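Local coordinates for protein diaminobutyrate-pyruvate transaminase and L-2,4-diaminobutyrate decarboxylase (Vibrio parahaemolyticus, PDB 2QMA) that probably uses pyridoxal 5'-phosphate to decarboxylate L-2,4-diaminobutyrate, this chain being the C-terminal decarboxylase domain of a longer protein that also carries a transaminase, at residues D102-L107 and F470-P475; T269-I274 and T426-A431; Q402-A407 and A420-S425; A407-T412 and D481-L486. One frame throughout, in Å; residues are numbered along the deposited sequence.

How the contacts relate
Starting from the N terminus, the loop 102-107 meets its partner only when the chain returns at 470-475, so contact 1 closes the longest loop. Contact 2 lies within that loop, joining 269-274, after strand 258-265 of the large mixed sheet, to strand 426-431. Inside contact 2 comes the short closure of contact 3, between helix 389-411 and the loop 420-425. Contact 4 begins on the same helix, sharing A407, but finishes on helix 479-495, beyond residue 475, and therefore crosses the other three. Contacts 1 and 2 meet on neighbouring strands of the small antiparallel sheet and link it to loops of the large domain; contacts 3 and 4 fit helix 389-411 beside it.

Contact 1: residues D102-L107 and F470-P475; sequences DCIAHL and FTILNP
With chi1 at -58°, T471 keeps OG1 beside its own backbone N and swings CG2 to the carbonyl side, sending the two branches to different residues of the 102-107 loop. OG1 donates to A105 O over 2.7 Å, coming from above the carbonyl plane. CG2 packs 3.6 Å from L107 CD2, the two side chains crossing at about a right angle. The backbone adds a second grip: T471 N bonds to I104 O at 2.8 Å. That same oxygen also takes a CA-H...O contact from F470 CA at 3.2 Å, so two successive residues at the strand end converge on it.

I104 has chi1 at -156°, which places CG1 opposite the backbone N and runs its chain alongside I472, with I104 CD1 4.2 Å from I472 CG1. Its other branch, CG2, leans obliquely on the F470 ring, 3.7 Å from F470 CD1. L473 completes the apolar patch next to L107. H106 contributes mainly backbone here; its NE2 is hydrogen-bonded to D133 of the second subunit. L107 in turn lies close to K325, the predicted cofactor lysine. In this way strand 465-471, an inner strand of the small antiparallel sheet, is laced to a loop that touches the second subunit and probably borders the cofactor site, an association of small and large domains in keeping with the fold type I pyridoxal-phosphate enzymes.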
loop_
_atom_site.group_PDB
_atom_site.type_symbol
_atom_site.label_atom_id
_atom_site.label_comp_id
_atom_site.label_asym_id
_atom_site.label_seq_id
_atom_site.Cartn_x
_atom_site.Cartn_y
_atom_site.Cartn_z
ATOM N N ASP A 102 -11.698 4.287 -24.986
ATOM C CA ASP A 102 -13.095 4.113 -24.563
ATOM C C ASP A 102 -13.176 3.624 -23.113
ATOM O O ASP A 102 -14.240 3.382 -22.581
ATOM C CB ASP A 102 -13.844 3.192 -25.556
ATOM C CG ASP A 102 -13.985 3.824 -26.943
ATOM O OD1 ASP A 102 -14.111 5.071 -27.030
ATOM O OD2 ASP A 102 -13.973 3.057 -27.937
ATOM N N CYS A 103 -12.019 3.546 -22.467
ATOM C CA CYS A 103 -11.953 3.366 -21.013
ATOM C C CYS A 103 -11.852 4.743 -20.332
ATOM O O CYS A 103 -10.795 5.367 -20.330
ATOM C CB CYS A 103 -10.779 2.480 -20.655
ATOM S SG CYS A 103 -10.802 2.033 -18.890
ATOM N N ILE A 104 -12.963 5.233 -19.776
ATOM C CA ILE A 104 -13.087 6.666 -19.519
ATOM C C ILE A 104 -14.073 6.972 -18.400
ATOM O O ILE A 104 -14.753 8.005 -18.443
ATOM C CB ILE A 104 -13.497 7.424 -20.853
ATOM C CG1 ILE A 104 -13.078 8.891 -20.789
ATOM C CG2 ILE A 104 -14.969 7.256 -21.154
ATOM C CD1 ILE A 104 -13.058 9.667 -22.152
ATOM N N ALA A 105 -14.150 6.084 -17.398
ATOM C CA ALA A 105 -15.173 6.158 -16.366
ATOM C C ALA A 105 -14.729 6.899 -15.086
ATOM O O ALA A 105 -15.456 7.771 -14.586
ATOM C CB ALA A 105 -15.622 4.754 -15.981
ATOM N N HIS A 106 -13.565 6.509 -14.565
ATOM C CA HIS A 106 -13.178 6.757 -13.160
ATOM C C HIS A 106 -11.811 7.396 -13.058
ATOM O O HIS A 106 -11.107 7.573 -14.068
ATOM C CB HIS A 106 -13.101 5.408 -12.407
ATOM C CG HIS A 106 -14.320 4.551 -12.565
ATOM N ND1 HIS A 106 -15.581 4.978 -12.208
ATOM C CD2 HIS A 106 -14.465 3.281 -13.005
ATOM C CE1 HIS A 106 -16.453 4.016 -12.443
ATOM N NE2 HIS A 106 -15.805 2.980 -12.940
ATOM N N LEU A 107 -11.409 7.716 -11.827
ATOM C CA LEU A 107 -10.062 8.235 -11.599
ATOM C C LEU A 107 -9.084 7.072 -11.567
ATOM O O LEU A 107 -8.473 6.768 -10.538
ATOM C CB LEU A 107 -10.024 9.074 -10.317
ATOM C CG LEU A 107 -10.769 10.410 -10.450
ATOM C CD1 LEU A 107 -10.957 11.094 -9.078
ATOM C CD2 LEU A 107 -10.059 11.397 -11.405
ATOM N N PHE A 470 -17.961 10.671 -18.066
ATOM C CA PHE A 470 -16.620 10.576 -18.601
ATOM C C PHE A 470 -15.719 11.218 -17.526
ATOM O O PHE A 470 -15.965 12.363 -17.091
ATOM C CB PHE A 470 -16.422 11.432 -19.878
ATOM C CG PHE A 470 -17.205 11.009 -21.114
ATOM C CD1 PHE A 470 -17.743 9.730 -21.278
ATOM C CD2 PHE A 470 -17.313 11.914 -22.175
ATOM C CE1 PHE A 470 -18.432 9.382 -22.503
ATOM C CE2 PHE A 470 -17.971 11.576 -23.377
ATOM C CZ PHE A 470 -18.545 10.318 -23.527
ATOM N N THR A 471 -14.664 10.505 -17.160
ATOM C CA THR A 471 -13.514 11.067 -16.467
ATOM C C THR A 471 -12.347 11.098 -17.446
ATOM O O THR A 471 -11.698 10.059 -17.724
ATOM C CB THR A 471 -13.202 10.253 -15.201
ATOM O OG1 THR A 471 -14.371 10.269 -14.377
ATOM C CG2 THR A 471 -12.042 10.898 -14.406
ATOM N N ILE A 472 -12.146 12.259 -18.057
ATOM C CA ILE A 472 -11.111 12.387 -19.084
ATOM C C ILE A 472 -9.714 12.521 -18.466
ATOM O O ILE A 472 -9.399 13.507 -17.773
ATOM C CB ILE A 472 -11.372 13.567 -20.050
ATOM C CG1 ILE A 472 -12.819 13.533 -20.574
ATOM C CG2 ILE A 472 -10.327 13.530 -21.211
ATOM C CD1 ILE A 472 -13.327 14.901 -21.147
ATOM N N LEU A 473 -8.877 11.522 -18.691
ATOM C CA LEU A 473 -7.534 11.559 -18.117
ATOM C C LEU A 473 -6.463 11.481 -19.160
ATOM O O LEU A 473 -5.465 12.174 -19.076
ATOM C CB LEU A 473 -7.300 10.453 -17.086
ATOM C CG LEU A 473 -8.069 10.452 -15.753
ATOM C CD1 LEU A 473 -7.626 9.280 -14.851
ATOM C CD2 LEU A 473 -7.973 11.808 -15.012
ATOM N N ASN A 474 -6.657 10.601 -20.132
ATOM C CA ASN A 474 -5.663 10.404 -21.183
ATOM C C ASN A 474 -5.507 11.729 -21.967
ATOM O O ASN A 474 -6.496 12.244 -22.506
ATOM C CB ASN A 474 -6.107 9.260 -22.084
ATOM C CG ASN A 474 -5.072 8.878 -23.117
ATOM O OD1 ASN A 474 -4.194 9.673 -23.483
ATOM N ND2 ASN A 474 -5.174 7.647 -23.614
ATOM N N PRO A 475 -4.277 12.301 -21.991
ATOM C CA PRO A 475 -4.091 13.598 -22.658
ATOM C C PRO A 475 -3.919 13.469 -24.175
ATOM O O PRO A 475 -3.671 14.469 -24.869
ATOM C CB PRO A 475 -2.842 14.164 -21.959
ATOM C CG PRO A 475 -2.002 12.921 -21.646
ATOM C CD PRO A 475 -3.016 11.794 -21.419
HETATM O O HOH W 1 -11.220 7.590 -16.852
#

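Contact 2: residues T269-I274 and T426-A431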
loop_
_atom_site.group_PDB
_atom_site.type_symbol
_atom_site.label_atom_id
_atom_site.label_comp_id
_atom_site.label_asym_id
_atom_site.label_seq_id
_atom_site.Cartn_x
_atom_site.Cartn_y
_atom_site.Cartn_z
ATOM N N THR A 269 -15.352 13.896 -6.892
ATOM C CA THR A 269 -15.248 12.683 -7.741
ATOM C C THR A 269 -16.070 12.797 -9.025
ATOM O O THR A 269 -15.571 12.451 -10.103
ATOM C CB THR A 269 -15.590 11.368 -6.955
ATOM O OG1 THR A 269 -14.650 11.204 -5.896
ATOM C CG2 THR A 269 -15.531 10.112 -7.870
ATOM N N ASP A 270 -17.297 13.315 -8.915
ATOM C CA ASP A 270 -18.194 13.427 -10.059
ATOM C C ASP A 270 -18.076 14.723 -10.869
ATOM O O ASP A 270 -18.001 14.667 -12.121
ATOM C CB ASP A 270 -19.652 13.199 -9.631
ATOM C CG ASP A 270 -19.917 11.757 -9.158
ATOM O OD1 ASP A 270 -19.240 10.783 -9.622
ATOM O OD2 ASP A 270 -20.819 11.591 -8.305
ATOM N N HIS A 271 -18.081 15.869 -10.173
ATOM C CA HIS A 271 -18.030 17.176 -10.817
ATOM C C HIS A 271 -16.622 17.674 -11.117
ATOM O O HIS A 271 -16.420 18.475 -12.033
ATOM C CB HIS A 271 -18.809 18.228 -9.988
ATOM C CG HIS A 271 -20.292 17.995 -9.993
ATOM N ND1 HIS A 271 -21.150 18.658 -10.849
ATOM C CD2 HIS A 271 -21.064 17.155 -9.272
ATOM C CE1 HIS A 271 -22.384 18.237 -10.653
ATOM N NE2 HIS A 271 -22.362 17.327 -9.702
ATOM N N GLY A 272 -15.638 17.253 -10.331
ATOM C CA GLY A 272 -14.332 17.901 -10.432
ATOM C C GLY A 272 -14.315 19.304 -9.839
ATOM O O GLY A 272 -13.421 20.072 -10.111
ATOM N N ALA A 273 -15.329 19.643 -9.041
ATOM C CA ALA A 273 -15.419 20.947 -8.381
ATOM C C ALA A 273 -14.278 21.125 -7.347
ATOM O O ALA A 273 -13.856 20.152 -6.692
ATOM C CB ALA A 273 -16.790 21.060 -7.676
ATOM N N ILE A 274 -13.817 22.366 -7.228
ATOM C CA ILE A 274 -12.770 22.758 -6.281
ATOM C C ILE A 274 -13.378 23.751 -5.281
ATOM O O ILE A 274 -13.769 24.873 -5.648
ATOM C CB ILE A 274 -11.479 23.288 -6.995
ATOM C CG1 ILE A 274 -10.982 22.252 -8.016
ATOM C CG2 ILE A 274 -10.380 23.598 -5.916
ATOM C CD1 ILE A 274 -9.670 22.670 -8.797
ATOM N N THR A 426 -14.182 16.029 -15.809
ATOM C CA THR A 426 -15.354 15.151 -15.892
ATOM C C THR A 426 -16.475 15.780 -16.744
ATOM O O THR A 426 -16.622 17.025 -16.824
ATOM C CB THR A 426 -15.944 14.727 -14.482
ATOM O OG1 THR A 426 -16.491 15.875 -13.812
ATOM C CG2 THR A 426 -14.892 14.064 -13.602
ATOM N N VAL A 427 -17.281 14.913 -17.359
ATOM C CA VAL A 427 -18.452 15.362 -18.079
ATOM C C VAL A 427 -19.642 14.504 -17.640
ATOM O O VAL A 427 -19.555 13.296 -17.630
ATOM C CB VAL A 427 -18.239 15.280 -19.608
ATOM C CG1 VAL A 427 -19.523 15.660 -20.375
ATOM C CG2 VAL A 427 -17.104 16.193 -20.031
ATOM N N LEU A 428 -20.750 15.165 -17.308
ATOM C CA LEU A 428 -21.945 14.520 -16.799
ATOM C C LEU A 428 -23.102 14.753 -17.762
ATOM O O LEU A 428 -23.451 15.897 -18.088
ATOM C CB LEU A 428 -22.276 15.026 -15.376
ATOM C CG LEU A 428 -21.215 14.792 -14.288
ATOM C CD1 LEU A 428 -21.552 15.464 -12.955
ATOM C CD2 LEU A 428 -20.919 13.286 -14.041
ATOM N N PHE A 429 -23.675 13.652 -18.246
ATOM C CA PHE A 429 -24.657 13.713 -19.317
ATOM C C PHE A 429 -25.448 12.429 -19.363
ATOM O O PHE A 429 -25.193 11.519 -18.610
ATOM C CB PHE A 429 -23.935 13.928 -20.652
ATOM C CG PHE A 429 -23.192 12.709 -21.145
ATOM C CD1 PHE A 429 -23.728 11.916 -22.176
ATOM C CD2 PHE A 429 -21.967 12.353 -20.596
ATOM C CE1 PHE A 429 -23.049 10.785 -22.653
ATOM C CE2 PHE A 429 -21.263 11.232 -21.073
ATOM C CZ PHE A 429 -21.817 10.446 -22.099
ATOM N N ARG A 430 -26.420 12.359 -20.253
ATOM C CA ARG A 430 -27.216 11.157 -20.359
ATOM C C ARG A 430 -27.706 11.056 -21.777
ATOM O O ARG A 430 -27.748 12.071 -22.476
ATOM C CB ARG A 430 -28.385 11.192 -19.368
ATOM C CG ARG A 430 -29.407 12.280 -19.609
ATOM C CD ARG A 430 -30.571 12.031 -18.692
ATOM N NE ARG A 430 -31.557 13.101 -18.695
ATOM C CZ ARG A 430 -32.584 13.154 -17.849
ATOM N NH1 ARG A 430 -32.752 12.195 -16.940
ATOM N NH2 ARG A 430 -33.439 14.167 -17.898
ATOM N N ALA A 431 -27.982 9.826 -22.228
ATOM C CA ALA A 431 -28.741 9.619 -23.458
ATOM C C ALA A 431 -30.176 10.098 -23.247
ATOM O O ALA A 431 -30.762 9.888 -22.184
ATOM C CB ALA A 431 -28.725 8.151 -23.862
HETATM O O HOH W 2 -15.737 18.557 -14.836
#
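T426 points its side chain at the turn of D270 and H271, and every atom of it finds backbone oxygen there. CB comes first, 3.1 Å from D270 O. From CB the hydroxyl turns between the backbone N and the carbonyl carbon (chi1 67°), and OG1 donates to D270 O at 2.6 Å, tilted 31° from the carbonyl plane. The other branch, CG2, passes D270 O and ends 3.9 Å from T269 O. T426 opens strand 426-431 of the small antiparallel sheet, whereas the turn follows strand 258-265 of the large mixed sheet, the layout expected of a fold type I pyridoxal-phosphate enzyme; the hydroxyl therefore ties one domain to the other. A water reinforces the tie, donating to H271 O at 2.9 Å and to T426 O at 2.7 Å. Two residues on, L428 faces the same turn. Its CD1 sits over one face of the H271 imidazole in a CH-pi contact, 3.7 Å from the ring centroid and 11° off the normal. The D270 carboxylate is held by the small sheet: OD1 forms a salt bridge with K469 and OD2 a hydrogen bond with T460 OG1.

Contact 3: residues Q402-A407 and A420-S425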
loop_
_atom_site.group_PDB
_atom_site.type_symbol
_atom_site.label_atom_id
_atom_site.label_comp_id
_atom_site.label_asym_id
_atom_site.label_seq_id
_atom_site.Cartn_x
_atom_site.Cartn_y
_atom_site.Cartn_z
ATOM N N GLN A 402 -10.262 20.516 -23.338
ATOM C CA GLN A 402 -10.955 19.457 -24.092
ATOM C C GLN A 402 -12.273 19.067 -23.441
ATOM O O GLN A 402 -13.261 18.786 -24.119
ATOM C CB GLN A 402 -10.074 18.221 -24.203
ATOM C CG GLN A 402 -10.722 17.061 -24.898
ATOM C CD GLN A 402 -9.699 16.055 -25.275
ATOM O OE1 GLN A 402 -9.294 15.244 -24.439
ATOM N NE2 GLN A 402 -9.254 16.087 -26.551
ATOM N N THR A 403 -12.276 19.027 -22.116
ATOM C CA THR A 403 -13.492 18.734 -21.383
ATOM C C THR A 403 -14.590 19.743 -21.752
ATOM O O THR A 403 -15.744 19.347 -21.895
ATOM C CB THR A 403 -13.207 18.708 -19.845
ATOM O OG1 THR A 403 -12.196 17.726 -19.580
ATOM C CG2 THR A 403 -14.461 18.405 -19.058
ATOM N N LEU A 404 -14.234 21.032 -21.888
ATOM C CA LEU A 404 -15.208 22.060 -22.244
ATOM C C LEU A 404 -15.713 21.812 -23.667
ATOM O O LEU A 404 -16.908 21.992 -23.986
ATOM C CB LEU A 404 -14.594 23.457 -22.119
ATOM C CG LEU A 404 -14.176 23.782 -20.672
ATOM C CD1 LEU A 404 -13.373 25.064 -20.618
ATOM C CD2 LEU A 404 -15.400 23.862 -19.753
ATOM N N GLU A 405 -14.791 21.386 -24.519
ATOM C CA GLU A 405 -15.130 21.068 -25.909
ATOM C C GLU A 405 -16.087 19.875 -26.046
ATOM O O GLU A 405 -17.005 19.905 -26.878
ATOM C CB GLU A 405 -13.850 20.813 -26.694
ATOM C CG GLU A 405 -13.063 22.090 -26.987
ATOM C CD GLU A 405 -11.776 21.812 -27.740
ATOM O OE1 GLU A 405 -11.394 20.626 -27.928
ATOM O OE2 GLU A 405 -11.141 22.799 -28.139
ATOM N N VAL A 406 -15.854 18.831 -25.250
ATOM C CA VAL A 406 -16.734 17.652 -25.199
ATOM C C VAL A 406 -18.111 18.016 -24.644
ATOM O O VAL A 406 -19.110 17.612 -25.210
ATOM C CB VAL A 406 -16.092 16.475 -24.436
ATOM C CG1 VAL A 406 -17.107 15.277 -24.203
ATOM C CG2 VAL A 406 -14.827 16.024 -25.177
ATOM N N ALA A 407 -18.151 18.798 -23.557
ATOM C CA ALA A 407 -19.427 19.311 -23.044
ATOM C C ALA A 407 -20.181 20.032 -24.151
ATOM O O ALA A 407 -21.360 19.760 -24.348
ATOM C CB ALA A 407 -19.242 20.207 -21.814
ATOM N N ALA A 420 -24.327 18.848 -16.400
ATOM C CA ALA A 420 -23.555 19.821 -15.604
ATOM C C ALA A 420 -22.512 20.512 -16.468
ATOM O O ALA A 420 -22.046 19.961 -17.478
ATOM C CB ALA A 420 -22.881 19.140 -14.393
ATOM N N GLU A 421 -22.162 21.739 -16.097
ATOM C CA GLU A 421 -21.094 22.417 -16.795
ATOM C C GLU A 421 -19.843 21.905 -16.120
ATOM O O GLU A 421 -19.792 21.872 -14.879
ATOM C CB GLU A 421 -21.228 23.947 -16.681
ATOM C CG GLU A 421 -22.424 24.563 -17.445
ATOM C CD GLU A 421 -22.467 24.234 -18.936
ATOM O OE1 GLU A 421 -21.392 24.012 -19.559
ATOM O OE2 GLU A 421 -23.599 24.184 -19.488
ATOM N N PRO A 422 -18.824 21.484 -16.911
ATOM C CA PRO A 422 -17.652 20.854 -16.283
ATOM C C PRO A 422 -16.823 21.823 -15.455
ATOM O O PRO A 422 -16.816 23.013 -15.744
ATOM C CB PRO A 422 -16.815 20.370 -17.479
ATOM C CG PRO A 422 -17.716 20.432 -18.666
ATOM C CD PRO A 422 -18.706 21.523 -18.380
ATOM N N SER A 423 -16.105 21.297 -14.464
ATOM C CA SER A 423 -15.231 22.102 -13.598
ATOM C C SER A 423 -13.791 21.626 -13.663
ATOM O O SER A 423 -12.852 22.354 -13.338
ATOM C CB SER A 423 -15.743 22.069 -12.157
ATOM O OG SER A 423 -17.086 22.579 -12.120
ATOM N N LEU A 424 -13.590 20.400 -14.116
ATOM C CA LEU A 424 -12.231 19.891 -14.218
ATOM C C LEU A 424 -12.130 19.042 -15.479
ATOM O O LEU A 424 -12.123 19.591 -16.589
ATOM C CB LEU A 424 -11.808 19.130 -12.944
ATOM C CG LEU A 424 -10.355 19.376 -12.485
ATOM C CD1 LEU A 424 -10.207 19.051 -11.028
ATOM C CD2 LEU A 424 -9.360 18.540 -13.329
ATOM N N SER A 425 -12.049 17.730 -15.322
ATOM C CA SER A 425 -11.994 16.860 -16.519
ATOM C C SER A 425 -13.106 15.810 -16.581
ATOM O O SER A 425 -12.992 14.808 -17.340
ATOM C CB SER A 425 -10.596 16.244 -16.689
ATOM O OG SER A 425 -10.349 15.172 -15.787
#
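P422 lays its ring against the flank of helix 389-411, overlapping T403 and A407, which stand one turn apart. P422 CB meets T403 CG2 at 3.4 Å, tighter than usual for two carbons, and the two side chains point opposite ways as they pass. P422 CG settles 3.5 Å from A407 CB, where a small methyl lets the ring come close to the helix. On the outer side L404 reaches over with CD2, 4.3 Å from P422 CD, and forms the looser margin of the patch.

T403 also works on the far end of the loop. Its chi1 of -58° puts CG2 on the carbonyl side, toward the proline, and leaves OG1 beside the backbone N, 3.2 Å from S425 CA. That hydroxyl is bonded back along its own helix, to L399 O. S425 OG similarly looks away from T403, to Y297 OH and to I472 O, just past the end of strand 465-471. Just before the proline, the E421 carboxylate forms a salt bridge with R411 further along the helix.

The loop thus leads the chain from strand 416-418 into strand 426-431 while bedding against the helix that precedes both. Across this interface the fit is mostly apolar, though T403 CG2 also sits 3.6 Å from L424 O; the hydroxyls find their bonds elsewhere, so methyls and a rigid proline ring set the spacing.

Contact 4: residues A407-T412 and D481-L486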
loop_
_atom_site.group_PDB
_atom_site.type_symbol
_atom_site.label_atom_id
_atom_site.label_comp_id
_atom_site.label_asym_id
_atom_site.label_seq_id
_atom_site.Cartn_x
_atom_site.Cartn_y
_atom_site.Cartn_z
ATOM N N ALA A 407 -18.151 18.798 -23.557
ATOM C CA ALA A 407 -19.427 19.311 -23.044
ATOM C C ALA A 407 -20.181 20.032 -24.151
ATOM O O ALA A 407 -21.360 19.760 -24.348
ATOM C CB ALA A 407 -19.242 20.207 -21.814
ATOM N N ASP A 408 -19.500 20.892 -24.916
ATOM C CA ASP A 408 -20.136 21.605 -26.044
ATOM C C ASP A 408 -20.674 20.661 -27.110
ATOM O O ASP A 408 -21.755 20.870 -27.659
ATOM C CB ASP A 408 -19.158 22.586 -26.698
ATOM C CG ASP A 408 -19.025 23.876 -25.921
ATOM O OD1 ASP A 408 -19.920 24.173 -25.093
ATOM O OD2 ASP A 408 -18.028 24.591 -26.142
HETATM N N MSE A 409 -19.901 19.627 -27.414
HETATM C CA MSE A 409 -20.291 18.646 -28.402
HETATM C C MSE A 409 -21.571 17.924 -27.960
HETATM O O MSE A 409 -22.463 17.675 -28.790
HETATM C CB MSE A 409 -19.126 17.675 -28.610
HETATM C CG MSE A 409 -19.307 16.608 -29.684
HETATM SE SE MSE A 409 -17.889 15.258 -29.383
HETATM C CE MSE A 409 -16.422 16.495 -29.255
ATOM N N ILE A 410 -21.673 17.618 -26.661
ATOM C CA ILE A 410 -22.881 16.966 -26.125
ATOM C C ILE A 410 -24.089 17.938 -26.136
ATOM O O ILE A 410 -25.218 17.545 -26.439
ATOM C CB ILE A 410 -22.606 16.383 -24.739
ATOM C CG1 ILE A 410 -21.646 15.195 -24.884
ATOM C CG2 ILE A 410 -23.894 15.933 -24.028
ATOM C CD1 ILE A 410 -21.040 14.730 -23.597
ATOM N N ARG A 411 -23.809 19.211 -25.835
ATOM C CA ARG A 411 -24.816 20.273 -25.776
ATOM C C ARG A 411 -25.583 20.424 -27.082
ATOM O O ARG A 411 -26.797 20.658 -27.074
ATOM C CB ARG A 411 -24.127 21.602 -25.430
ATOM C CG ARG A 411 -25.058 22.690 -24.930
ATOM C CD ARG A 411 -24.350 24.056 -24.919
ATOM N NE ARG A 411 -23.033 24.028 -24.275
ATOM C CZ ARG A 411 -22.841 23.921 -22.966
ATOM N NH1 ARG A 411 -23.896 23.836 -22.169
ATOM N NH2 ARG A 411 -21.601 23.906 -22.456
ATOM N N THR A 412 -24.876 20.273 -28.204
ATOM C CA THR A 412 -25.443 20.534 -29.534
ATOM C C THR A 412 -25.882 19.241 -30.251
ATOM O O THR A 412 -26.291 19.252 -31.419
ATOM C CB THR A 412 -24.454 21.374 -30.375
ATOM O OG1 THR A 412 -23.281 20.603 -30.650
ATOM C CG2 THR A 412 -24.043 22.642 -29.596
ATOM N N ASP A 481 -12.043 10.817 -31.420
ATOM C CA ASP A 481 -12.255 9.801 -30.374
ATOM C C ASP A 481 -13.595 9.997 -29.669
ATOM O O ASP A 481 -14.309 9.018 -29.404
ATOM C CB ASP A 481 -11.116 9.822 -29.330
ATOM C CG ASP A 481 -9.782 9.305 -29.911
ATOM O OD1 ASP A 481 -9.810 8.386 -30.753
ATOM O OD2 ASP A 481 -8.703 9.812 -29.534
ATOM N N PHE A 482 -13.908 11.258 -29.346
ATOM C CA PHE A 482 -15.118 11.609 -28.606
ATOM C C PHE A 482 -16.359 11.475 -29.474
ATOM O O PHE A 482 -17.371 10.963 -29.006
ATOM C CB PHE A 482 -14.987 12.985 -27.963
ATOM C CG PHE A 482 -14.137 12.959 -26.710
ATOM C CD1 PHE A 482 -14.654 12.416 -25.532
ATOM C CD2 PHE A 482 -12.807 13.389 -26.742
ATOM C CE1 PHE A 482 -13.880 12.332 -24.364
ATOM C CE2 PHE A 482 -11.991 13.307 -25.550
ATOM C CZ PHE A 482 -12.554 12.793 -24.372
ATOM N N GLU A 483 -16.260 11.900 -30.737
ATOM C CA GLU A 483 -17.344 11.734 -31.679
ATOM C C GLU A 483 -17.721 10.267 -31.835
ATOM O O GLU A 483 -18.896 9.899 -31.780
ATOM C CB GLU A 483 -16.976 12.323 -33.045
ATOM C CG GLU A 483 -16.944 13.809 -32.978
ATOM C CD GLU A 483 -16.654 14.474 -34.311
ATOM O OE1 GLU A 483 -16.039 13.846 -35.217
ATOM O OE2 GLU A 483 -17.031 15.659 -34.422
ATOM N N SER A 484 -16.715 9.434 -32.037
ATOM C CA SER A 484 -16.937 7.994 -32.112
ATOM C C SER A 484 -17.466 7.367 -30.796
ATOM O O SER A 484 -18.290 6.432 -30.864
ATOM C CB SER A 484 -15.674 7.292 -32.593
ATOM O OG SER A 484 -15.683 5.952 -32.173
ATOM N N LEU A 485 -16.975 7.840 -29.639
ATOM C CA LEU A 485 -17.475 7.380 -28.349
ATOM C C LEU A 485 -18.968 7.706 -28.181
ATOM O O LEU A 485 -19.763 6.845 -27.831
ATOM C CB LEU A 485 -16.619 7.918 -27.178
ATOM C CG LEU A 485 -17.012 7.437 -25.767
ATOM C CD1 LEU A 485 -17.151 5.896 -25.707
ATOM C CD2 LEU A 485 -15.965 7.937 -24.787
ATOM N N LEU A 486 -19.361 8.935 -28.495
ATOM C CA LEU A 486 -20.786 9.315 -28.441
ATOM C C LEU A 486 -21.634 8.527 -29.462
ATOM O O LEU A 486 -22.767 8.163 -29.176
ATOM C CB LEU A 486 -20.961 10.817 -28.650
ATOM C CG LEU A 486 -20.379 11.683 -27.527
ATOM C CD1 LEU A 486 -20.332 13.123 -28.017
ATOM C CD2 LEU A 486 -21.264 11.591 -26.304
#
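M409, present as selenomethionine, drives its selenium into the groove of helix 479-495 between F482, E483 and L486, and this is the tight part of the contact. CG stands opposite the backbone N (chi1 -176°), carrying the chain straight toward the other helix before it bends at chi3. M409 SE comes 3.5 Å from L486 CD1 and 4.0 Å from F482 CB. L486 is clasped from a second side: its CD2 lies 3.9 Å from I410 CG1, the two side chains crossing at about a right angle. I410 and L486 both continue onto F429 of strand 426-431, so their buried ends meet above the sheet.

Toward solvent the fit slackens. E483 offers the selenium only its aliphatic part, CG at 4.0 Å from M409 SE, and then extends outward as an exposed residue. On the outer flank of the other helix, away from the interface, D408 and R411 pair with each other: R411 NE and NH2 both donate to D408 OD1, which lies in the guanidinium plane, with R411 NH2 at 3.1 Å from D408 OD1.

The axes are 11.1 Å apart and cross at -42°, a spacing that the long side chains of M409 and L486 fill. Both helices lie on one face of the antiparallel sheet, making the two-layer alpha/beta sandwich familiar from the small C-terminal domain of fold type I decarboxylases.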